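Local coordinates for protein putative transcriptional regulator (Bacillus cytotoxicus NVH 391-98, PDB 3K4H) that probably regulates transcription as a LacI-type DNA-binding regulator, binding an alpha-1,4-linked glucose disaccharide in the cleft between its two lobes, at residues Gly12-Ser17 and Leu75-Glu80; Asn113-Ala118 and Arg147-Gly152. All blocks are in the same frame, centred on the assembly; numbering follows the deposited sequence.

Contact 1: Gly12-Ser17 and Leu75-Glu80; sequences GLVMPS and LLYSRE. With GLC (alpha-D-glucopyranose), chain C.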
ATOM      1  N   GLY A  12      24.679  -6.738   0.145  1.00 46.90           N
ATOM      2  CA  GLY A  12      25.046  -6.001  -1.027  1.00 46.20           C
ATOM      3  C   GLY A  12      24.035  -4.939  -1.346  1.00 46.06           C
ATOM      4  O   GLY A  12      22.821  -5.118  -1.159  1.00 45.68           O
ATOM      5  N   LEU A  13      24.546  -3.820  -1.840  1.00 46.19           N
ATOM      6  CA  LEU A  13      23.691  -2.731  -2.215  1.00 45.69           C
ATOM      7  C   LEU A  13      23.871  -2.511  -3.686  1.00 46.61           C
ATOM      8  O   LEU A  13      25.003  -2.509  -4.176  1.00 47.15           O
ATOM      9  CB  LEU A  13      24.066  -1.478  -1.442  1.00 44.56           C
ATOM     10  CG  LEU A  13      24.214  -1.582   0.064  1.00 40.38           C
ATOM     11  CD1 LEU A  13      24.602  -0.224   0.607  1.00 44.94           C
ATOM     12  CD2 LEU A  13      22.942  -2.111   0.761  1.00 44.69           C
ATOM     13  N   VAL A  14      22.764  -2.332  -4.394  1.00 47.10           N
ATOM     14  CA  VAL A  14      22.834  -2.036  -5.804  1.00 48.76           C
ATOM     15  C   VAL A  14      22.123  -0.732  -6.101  1.00 51.87           C
ATOM     16  O   VAL A  14      20.954  -0.537  -5.748  1.00 50.59           O
ATOM     17  CB  VAL A  14      22.279  -3.185  -6.659  1.00 48.45           C
ATOM     18  CG1 VAL A  14      22.384  -2.864  -8.127  1.00 40.30           C
ATOM     19  CG2 VAL A  14      23.024  -4.458  -6.369  1.00 40.89           C
HETATM   20  N   MSE A  15      22.865   0.167  -6.741  1.00 56.58           N
HETATM   21  CA  MSE A  15      22.333   1.418  -7.216  1.00 61.41           C
HETATM   22  C   MSE A  15      21.718   1.356  -8.624  1.00 60.79           C
HETATM   23  O   MSE A  15      21.907   0.384  -9.350  1.00 60.30           O
HETATM   24  CB  MSE A  15      23.434   2.440  -7.170  1.00 68.11           C
HETATM   25  CG  MSE A  15      23.223   3.427  -6.079  1.00 59.18           C
HETATM   26 SE   MSE A  15      24.271   3.165  -4.440  1.00 80.51          SE
HETATM   27  CE  MSE A  15      22.731   3.322  -3.266  1.00 57.63           C
ATOM     28  N   PRO A  16      20.969   2.386  -9.019  1.00 61.36           N
ATOM     29  CA  PRO A  16      20.521   2.464 -10.406  1.00 61.71           C
ATOM     30  C   PRO A  16      21.629   2.912 -11.343  1.00 62.56           C
ATOM     31  O   PRO A  16      21.469   2.808 -12.549  1.00 63.31           O
ATOM     32  CB  PRO A  16      19.427   3.512 -10.382  1.00 61.40           C
ATOM     33  CG  PRO A  16      19.216   3.856  -8.988  1.00 39.70           C
ATOM     34  CD  PRO A  16      20.347   3.433  -8.192  1.00 61.33           C
ATOM     35  N   SER A  17      22.748   3.368 -10.792  1.00 62.86           N
ATOM     36  CA  SER A  17      23.866   3.885 -11.573  1.00 63.79           C
ATOM     37  C   SER A  17      25.088   4.117 -10.665  1.00 64.62           C
ATOM     38  O   SER A  17      25.054   3.796  -9.469  1.00 63.76           O
ATOM     39  CB  SER A  17      23.463   5.176 -12.313  1.00 64.05           C
ATOM     40  OG  SER A  17      24.484   5.594 -13.198  1.00 91.82           O
ATOM     41  N   LEU A  75      18.209  -4.029  -3.472  1.00 44.59           N
ATOM     42  CA  LEU A  75      18.209  -3.155  -4.651  1.00 46.22           C
ATOM     43  C   LEU A  75      17.618  -1.812  -4.245  1.00 46.77           C
ATOM     44  O   LEU A  75      16.473  -1.752  -3.762  1.00 46.85           O
ATOM     45  CB  LEU A  75      17.383  -3.783  -5.766  1.00 47.61           C
ATOM     46  CG  LEU A  75      18.064  -4.816  -6.654  1.00 51.94           C
ATOM     47  CD1 LEU A  75      17.054  -5.608  -7.407  1.00 48.33           C
ATOM     48  CD2 LEU A  75      18.936  -4.096  -7.659  1.00 48.99           C
ATOM     49  N   LEU A  76      18.391  -0.742  -4.403  1.00 47.54           N
ATOM     50  CA  LEU A  76      17.953   0.580  -3.928  1.00 48.61           C
ATOM     51  C   LEU A  76      17.046   1.286  -4.914  1.00 50.81           C
ATOM     52  O   LEU A  76      16.785   2.487  -4.801  1.00 51.39           O
ATOM     53  CB  LEU A  76      19.138   1.471  -3.597  1.00 47.95           C
ATOM     54  CG  LEU A  76      19.818   1.211  -2.265  1.00 45.00           C
ATOM     55  CD1 LEU A  76      18.794   0.631  -1.365  1.00 48.44           C
ATOM     56  CD2 LEU A  76      20.969   0.232  -2.401  1.00 48.13           C
ATOM     57  N   TYR A  77      16.570   0.533  -5.885  1.00 52.35           N
ATOM     58  CA  TYR A  77      15.796   1.101  -6.952  1.00 54.69           C
ATOM     59  C   TYR A  77      14.897   0.010  -7.556  1.00 56.61           C
ATOM     60  O   TYR A  77      15.074  -1.177  -7.239  1.00 57.10           O
ATOM     61  CB  TYR A  77      16.727   1.666  -8.011  1.00 54.43           C
ATOM     62  CG  TYR A  77      17.390   0.595  -8.817  1.00 52.23           C
ATOM     63  CD1 TYR A  77      18.489  -0.091  -8.321  1.00 54.33           C
ATOM     64  CD2 TYR A  77      16.902   0.254 -10.069  1.00 54.47           C
ATOM     65  CE1 TYR A  77      19.101  -1.082  -9.059  1.00 52.48           C
ATOM     66  CE2 TYR A  77      17.502  -0.739 -10.824  1.00 52.52           C
ATOM     67  CZ  TYR A  77      18.605  -1.404 -10.312  1.00 54.42           C
ATOM     68  OH  TYR A  77      19.203  -2.394 -11.044  1.00 52.08           O
ATOM     69  N   SER A  78      13.946   0.426  -8.404  1.00 56.78           N
ATOM     70  CA  SER A  78      13.074  -0.491  -9.095  1.00 57.22           C
ATOM     71  C   SER A  78      12.787  -0.067 -10.512  1.00 58.78           C
ATOM     72  O   SER A  78      11.988   0.836 -10.775  1.00 58.09           O
ATOM     73  CB  SER A  78      11.777  -0.686  -8.352  1.00 56.88           C
ATOM     74  OG  SER A  78      10.901  -1.440  -9.159  1.00 46.55           O
ATOM     75  N   ARG A  79      13.444  -0.772 -11.422  1.00 61.06           N
ATOM     76  CA  ARG A  79      13.381  -0.498 -12.829  1.00 62.31           C
ATOM     77  C   ARG A  79      12.691  -1.649 -13.499  1.00 63.47           C
ATOM     78  O   ARG A  79      12.825  -2.786 -13.078  1.00 63.33           O
ATOM     79  CB  ARG A  79      14.791  -0.378 -13.394  1.00 63.03           C
ATOM     80  CG  ARG A  79      14.815   0.253 -14.768  1.00 72.82           C
ATOM     81  CD  ARG A  79      16.183   0.233 -15.365  1.00 64.54           C
ATOM     82  NE  ARG A  79      17.101   1.120 -14.656  1.00 72.99           N
ATOM     83  CZ  ARG A  79      18.202   0.717 -14.020  1.00 65.59           C
ATOM     84  NH1 ARG A  79      18.556  -0.574 -13.995  1.00 72.75           N
ATOM     85  NH2 ARG A  79      18.956   1.626 -13.410  1.00 73.25           N
ATOM     86  N   GLU A  80      11.955  -1.320 -14.556  1.00 65.24           N
ATOM     87  CA  GLU A  80      11.301  -2.264 -15.453  1.00 66.05           C
ATOM     88  C   GLU A  80      12.343  -3.041 -16.294  1.00 65.40           C
ATOM     89  O   GLU A  80      13.254  -2.427 -16.876  1.00 65.03           O
ATOM     90  CB  GLU A  80      10.377  -1.456 -16.364  1.00 67.04           C
ATOM     91  CG  GLU A  80       9.213  -2.227 -16.974  1.00 96.97           C
ATOM     92  CD  GLU A  80       8.595  -1.503 -18.169  1.00 68.87           C
ATOM     93  OE1 GLU A  80       8.802  -0.270 -18.283  1.00 96.97           O
ATOM     94  OE2 GLU A  80       7.917  -2.172 -18.994  1.00 96.93           O
TER
HETATM   95  C1  GLC C   2      13.525   5.098  -4.020  0.80 64.38           C
HETATM   96  C2  GLC C   2      13.546   3.772  -4.751  0.80 67.12           C
HETATM   97  C3  GLC C   2      12.171   3.594  -5.372  0.80 63.80           C
HETATM   98  C4  GLC C   2      11.078   3.623  -4.288  0.80 66.70           C
HETATM   99  C5  GLC C   2      11.204   4.866  -3.437  0.80 63.54           C
HETATM  100  C6  GLC C   2      10.231   4.770  -2.288  0.80 66.30           C
HETATM  101  O2  GLC C   2      14.532   3.826  -5.756  0.80 64.29           O
HETATM  102  O3  GLC C   2      12.221   2.420  -6.151  0.80 67.39           O
HETATM  103  O4  GLC C   2       9.809   3.780  -4.838  0.80 62.79           O
HETATM  104  O5  GLC C   2      12.542   5.055  -2.992  0.80 67.28           O
HETATM  105  O6  GLC C   2       9.235   5.723  -2.545  0.80 63.06           O
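Pro-16 lies over one face of the Tyr-77 ring where strands 10-14 and 72-75, neighbours in the parallel sheet of the first lobe, run out into loops. Val-14 and Leu-75 form the last parallel bridge between them. Just beyond it, Leu-76 N donates to Val-14 O over 2.9 Å, a nearly straight bond. The side chain of Tyr-77 starts with CB 3.5 Å from Pro-16 CG. With CG between the backbone N and the carbonyl carbon (chi1 73°), the ring is set against Pro-16, whose CA stands over one face, 3.9 Å from the ring centroid and only 12° off the normal, a CH-pi contact. Further out, CD1 runs beside the Met-15 to Pro-16 peptide. CE1 approaches Met-15 O obliquely and also meets Val-14 CG1 at 3.8 Å, while Val-14 O sits at the ring edge. At the tip, OH makes a weak hydrogen bond to Asp-82. Apolar contacts continue on both sides of the strand pair: Val-14 CB packs on Leu-75 CD2 at 3.6 Å, whereas Leu-76 CD2 touches both Leu-13 CB and the selenomethionine methyl CE of Met-15. Arg-79, its chain bent at chi3, brings NH2 to 2.9 Å from Pro-16 O, a weak bond. The chemistry is thus graded, from apolar sheet interior to polar loop, and at its cleft end Leu-76 O accepts from O2 of the chain C glucose at 2.8 Å, so that a backbone carbonyl next to the strand pairing serves directly in sugar recognition.

Contact 2: Asn113-Ala118 and Arg147-Gly152; sequences NDNYTA and RDRLAG. With GLC (alpha-D-glucopyranose), chain C; GLC (alpha-D-glucopyranose), chain B.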
ATOM      1  N   ASN A 113       6.844   3.254  -0.420  1.00 43.73           N
ATOM      2  CA  ASN A 113       5.809   4.113   0.074  1.00 43.61           C
ATOM      3  C   ASN A 113       4.621   3.968  -0.824  1.00 43.52           C
ATOM      4  O   ASN A 113       4.758   3.536  -1.903  1.00 43.66           O
ATOM      5  CB  ASN A 113       6.188   5.553  -0.004  1.00 43.50           C
ATOM      6  CG  ASN A 113       7.516   5.822   0.468  1.00 39.28           C
ATOM      7  OD1 ASN A 113       8.423   5.912  -0.289  1.00 42.90           O
ATOM      8  ND2 ASN A 113       7.636   6.058   1.715  1.00 43.45           N
ATOM      9  N   ASP A 114       3.443   4.338  -0.392  1.00 43.29           N
ATOM     10  CA  ASP A 114       2.302   4.260  -1.289  1.00 44.25           C
ATOM     11  C   ASP A 114       2.323   5.474  -2.195  1.00 45.36           C
ATOM     12  O   ASP A 114       1.529   6.423  -2.027  1.00 46.31           O
ATOM     13  CB  ASP A 114       0.994   4.194  -0.514  1.00 44.90           C
ATOM     14  CG  ASP A 114      -0.205   4.009  -1.413  1.00 45.23           C
ATOM     15  OD1 ASP A 114      -1.320   3.955  -0.882  1.00 45.05           O
ATOM     16  OD2 ASP A 114      -0.041   3.933  -2.650  1.00 46.02           O
ATOM     17  N   ASN A 115       3.261   5.447  -3.138  1.00 45.02           N
ATOM     18  CA  ASN A 115       3.515   6.535  -4.045  1.00 44.67           C
ATOM     19  C   ASN A 115       2.302   6.941  -4.867  1.00 44.54           C
ATOM     20  O   ASN A 115       2.108   8.121  -5.147  1.00 43.77           O
ATOM     21  CB  ASN A 115       4.650   6.139  -4.957  1.00 45.62           C
ATOM     22  CG  ASN A 115       5.976   6.321  -4.304  1.00 60.49           C
ATOM     23  OD1 ASN A 115       6.217   7.360  -3.685  1.00 47.60           O
ATOM     24  ND2 ASN A 115       6.850   5.319  -4.411  1.00 46.60           N
ATOM     25  N   TYR A 116       1.478   5.965  -5.241  1.00 44.97           N
ATOM     26  CA  TYR A 116       0.264   6.270  -5.970  1.00 44.89           C
ATOM     27  C   TYR A 116      -0.583   7.224  -5.158  1.00 46.07           C
ATOM     28  O   TYR A 116      -0.974   8.283  -5.655  1.00 47.26           O
ATOM     29  CB  TYR A 116      -0.528   5.016  -6.303  1.00 44.26           C
ATOM     30  CG  TYR A 116      -1.808   5.323  -7.022  1.00 45.80           C
ATOM     31  CD1 TYR A 116      -1.841   5.446  -8.404  1.00 44.24           C
ATOM     32  CD2 TYR A 116      -2.990   5.527  -6.313  1.00 44.22           C
ATOM     33  CE1 TYR A 116      -3.038   5.741  -9.052  1.00 46.31           C
ATOM     34  CE2 TYR A 116      -4.159   5.823  -6.941  1.00 45.85           C
ATOM     35  CZ  TYR A 116      -4.178   5.927  -8.302  1.00 43.86           C
ATOM     36  OH  TYR A 116      -5.363   6.228  -8.900  1.00 46.94           O
ATOM     37  N   THR A 117      -0.842   6.868  -3.908  1.00 45.84           N
ATOM     38  CA  THR A 117      -1.647   7.711  -3.051  1.00 46.29           C
ATOM     39  C   THR A 117      -0.963   9.014  -2.634  1.00 46.92           C
ATOM     40  O   THR A 117      -1.634  10.045  -2.486  1.00 46.77           O
ATOM     41  CB  THR A 117      -2.130   6.938  -1.832  1.00 46.33           C
ATOM     42  OG1 THR A 117      -2.721   5.712  -2.288  1.00 39.25           O
ATOM     43  CG2 THR A 117      -3.168   7.743  -1.064  1.00 37.42           C
ATOM     44  N   ALA A 118       0.359   8.990  -2.443  1.00 47.00           N
ATOM     45  CA  ALA A 118       1.023  10.231  -2.060  1.00 46.40           C
ATOM     46  C   ALA A 118       0.762  11.258  -3.163  1.00 47.81           C
ATOM     47  O   ALA A 118       0.302  12.358  -2.863  1.00 49.21           O
ATOM     48  CB  ALA A 118       2.486  10.031  -1.799  1.00 44.61           C
ATOM     49  N   ARG A 147       6.479   6.075 -12.586  1.00 52.06           N
ATOM     50  CA  ARG A 147       5.208   5.685 -13.172  1.00 53.07           C
ATOM     51  C   ARG A 147       4.089   5.849 -12.168  1.00 52.42           C
ATOM     52  O   ARG A 147       3.009   6.306 -12.525  1.00 53.19           O
ATOM     53  CB  ARG A 147       5.233   4.233 -13.645  1.00 55.31           C
ATOM     54  CG  ARG A 147       5.370   4.021 -15.113  1.00 90.83           C
ATOM     55  CD  ARG A 147       4.830   2.635 -15.427  1.00 58.88           C
ATOM     56  NE  ARG A 147       5.223   2.181 -16.761  1.00 91.88           N
ATOM     57  CZ  ARG A 147       6.434   1.719 -17.091  1.00 60.87           C
ATOM     58  NH1 ARG A 147       7.421   1.642 -16.199  1.00 92.06           N
ATOM     59  NH2 ARG A 147       6.657   1.336 -18.345  1.00 92.45           N
ATOM     60  N   ASP A 148       4.339   5.448 -10.927  1.00 51.47           N
ATOM     61  CA  ASP A 148       3.319   5.486  -9.891  1.00 51.64           C
ATOM     62  C   ASP A 148       2.922   6.911  -9.559  1.00 50.55           C
ATOM     63  O   ASP A 148       1.722   7.222  -9.474  1.00 50.04           O
ATOM     64  CB  ASP A 148       3.818   4.830  -8.604  1.00 53.03           C
ATOM     65  CG  ASP A 148       3.742   3.323  -8.634  1.00 60.12           C
ATOM     66  OD1 ASP A 148       4.445   2.701  -7.813  1.00 53.83           O
ATOM     67  OD2 ASP A 148       2.987   2.754  -9.457  1.00 54.45           O
ATOM     68  N   ARG A 149       3.941   7.760  -9.340  1.00 49.34           N
ATOM     69  CA  ARG A 149       3.735   9.173  -9.032  1.00 47.42           C
ATOM     70  C   ARG A 149       3.003   9.871 -10.171  1.00 47.58           C
ATOM     71  O   ARG A 149       2.004  10.563  -9.928  1.00 48.48           O
ATOM     72  CB  ARG A 149       5.037   9.853  -8.641  1.00 45.58           C
ATOM     73  CG  ARG A 149       5.356   9.562  -7.202  1.00 45.23           C
ATOM     74  CD  ARG A 149       6.647  10.139  -6.728  1.00 43.58           C
ATOM     75  NE  ARG A 149       7.018   9.495  -5.473  1.00 45.99           N
ATOM     76  CZ  ARG A 149       8.231   9.501  -4.931  1.00 43.05           C
ATOM     77  NH1 ARG A 149       9.226  10.129  -5.514  1.00 46.51           N
ATOM     78  NH2 ARG A 149       8.454   8.863  -3.794  1.00 46.62           N
ATOM     79  N   LEU A 150       3.435   9.632 -11.407  1.00 46.07           N
ATOM     80  CA  LEU A 150       2.609   9.995 -12.539  1.00 45.60           C
ATOM     81  C   LEU A 150       1.176   9.493 -12.432  1.00 46.40           C
ATOM     82  O   LEU A 150       0.241  10.259 -12.601  1.00 46.80           O
ATOM     83  CB  LEU A 150       3.208   9.520 -13.850  1.00 45.05           C
ATOM     84  CG  LEU A 150       2.427  10.063 -15.044  1.00 39.09           C
ATOM     85  CD1 LEU A 150       2.250  11.582 -14.953  1.00 45.01           C
ATOM     86  CD2 LEU A 150       3.096   9.695 -16.346  1.00 44.99           C
ATOM     87  N   ALA A 151       1.003   8.205 -12.158  1.00 47.25           N
ATOM     88  CA  ALA A 151      -0.319   7.570 -12.229  1.00 46.88           C
ATOM     89  C   ALA A 151      -1.303   8.206 -11.257  1.00 46.85           C
ATOM     90  O   ALA A 151      -2.416   8.497 -11.624  1.00 45.70           O
ATOM     91  CB  ALA A 151      -0.202   6.076 -11.994  1.00 46.64           C
ATOM     92  N   GLY A 152      -0.864   8.431 -10.023  1.00 48.92           N
ATOM     93  CA  GLY A 152      -1.677   9.057  -8.982  1.00 50.68           C
ATOM     94  C   GLY A 152      -2.090  10.486  -9.267  1.00 52.66           C
ATOM     95  O   GLY A 152      -3.215  10.862  -8.993  1.00 52.45           O
TER
HETATM   96  C1  GLC C   2      13.525   5.098  -4.020  0.80 64.38           C
HETATM   97  C2  GLC C   2      13.546   3.772  -4.751  0.80 67.12           C
HETATM   98  C3  GLC C   2      12.171   3.594  -5.372  0.80 63.80           C
HETATM   99  C4  GLC C   2      11.078   3.623  -4.288  0.80 66.70           C
HETATM  100  C5  GLC C   2      11.204   4.866  -3.437  0.80 63.54           C
HETATM  101  C6  GLC C   2      10.231   4.770  -2.288  0.80 66.30           C
HETATM  102  O2  GLC C   2      14.532   3.826  -5.756  0.80 64.29           O
HETATM  103  O3  GLC C   2      12.221   2.420  -6.151  0.80 67.39           O
HETATM  104  O4  GLC C   2       9.809   3.780  -4.838  0.80 62.79           O
HETATM  105  O5  GLC C   2      12.542   5.055  -2.992  0.80 67.28           O
HETATM  106  O6  GLC C   2       9.235   5.723  -2.545  0.80 63.06           O
HETATM  107  C1  GLC B   1      15.258   9.666  -5.963  0.80 67.14           C
HETATM  108  C2  GLC B   1      15.982   8.341  -6.138  0.80 65.21           C
HETATM  109  C3  GLC B   1      14.975   7.229  -6.322  0.80 67.30           C
HETATM  110  C4  GLC B   1      14.140   7.210  -5.055  0.80 65.06           C
HETATM  111  C5  GLC B   1      13.311   8.495  -4.993  0.80 67.42           C
HETATM  112  C6  GLC B   1      12.517   8.555  -3.675  0.80 65.26           C
HETATM  113  O1  GLC B   1      14.793  10.098  -7.216  0.80 65.50           O
HETATM  114  O2  GLC B   1      16.805   8.406  -7.277  0.80 67.57           O
HETATM  115  O3  GLC B   1      15.646   6.008  -6.565  0.80 65.33           O
HETATM  116  O4  GLC B   1      13.280   6.092  -5.007  0.80 67.28           O
HETATM  117  O5  GLC B   1      14.147   9.634  -5.079  0.80 65.29           O
HETATM  118  O6  GLC B   1      11.318   9.286  -3.796  0.80 67.43           O
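The start of helix 115-128, on one of the crossovers joining the two lobes of this periplasmic-binding-protein-like fold, packs against helix 144-159 at the wall of the sugar cleft. Arg-149 grips Asn-115 side-on: NH2 and NE both donate to OD1, at 2.7 and 2.9 Å, approaching from the same face of the amide. The amide and guanidinium planes are 80° apart; OD1 lies close to the guanidinium plane, while NE stands well above the plane of the carbonyl. Arg-149 reaches this place because its chain is extended from CG to NE. Its NH1 and NH2 also hold O6 of the chain B glucose, with NH1 at 2.8 Å. Asn-115 turns its other amide atom to the second sugar, ND2 donating to O6 of the chain C glucose at 3.1 Å. One amide therefore positions the arginine and binds the ligand at once. Away from the cleft, Gly-152 CA lies over a face of the Tyr-116 ring, 3.9 Å from its centroid, and Ala-151 CB is at the ring edge. CG of Tyr-116 is anti to the backbone N (chi1 178°), which lays the ring along helix 144-159, where OH bonds to Asp-155. With no side chain at Gly-152, its CA comes within 4.5 Å of Tyr-116 CA. Asp-114 caps helix 115-128 through a bond from Thr-117 N. This helix follows strand 110-112 of the first lobe's sheet and leads to strand 134-138 of the second, which in turn precedes helix 144-159.

Both contacts are largely buried and touch the chain C glucose, but they approach it from different elements, their centres about 19 Å apart. Contact 1 belongs wholly to the first lobe, at the ends of two parallel strands; its substance is apolar, and it offers the sugar a main-chain carbonyl. Contact 2 joins two helices beside the crossover and meets both glucoses through side-chain amide and guanidinium groups, with close helix packing behind. Neither shares a strand or helix with the other. They are tied directly, however, by a salt bridge from Glu-80 OE1 to Arg-147 NH2 at 2.7 Å, formed by partly exposed residues lying outside the buried parts.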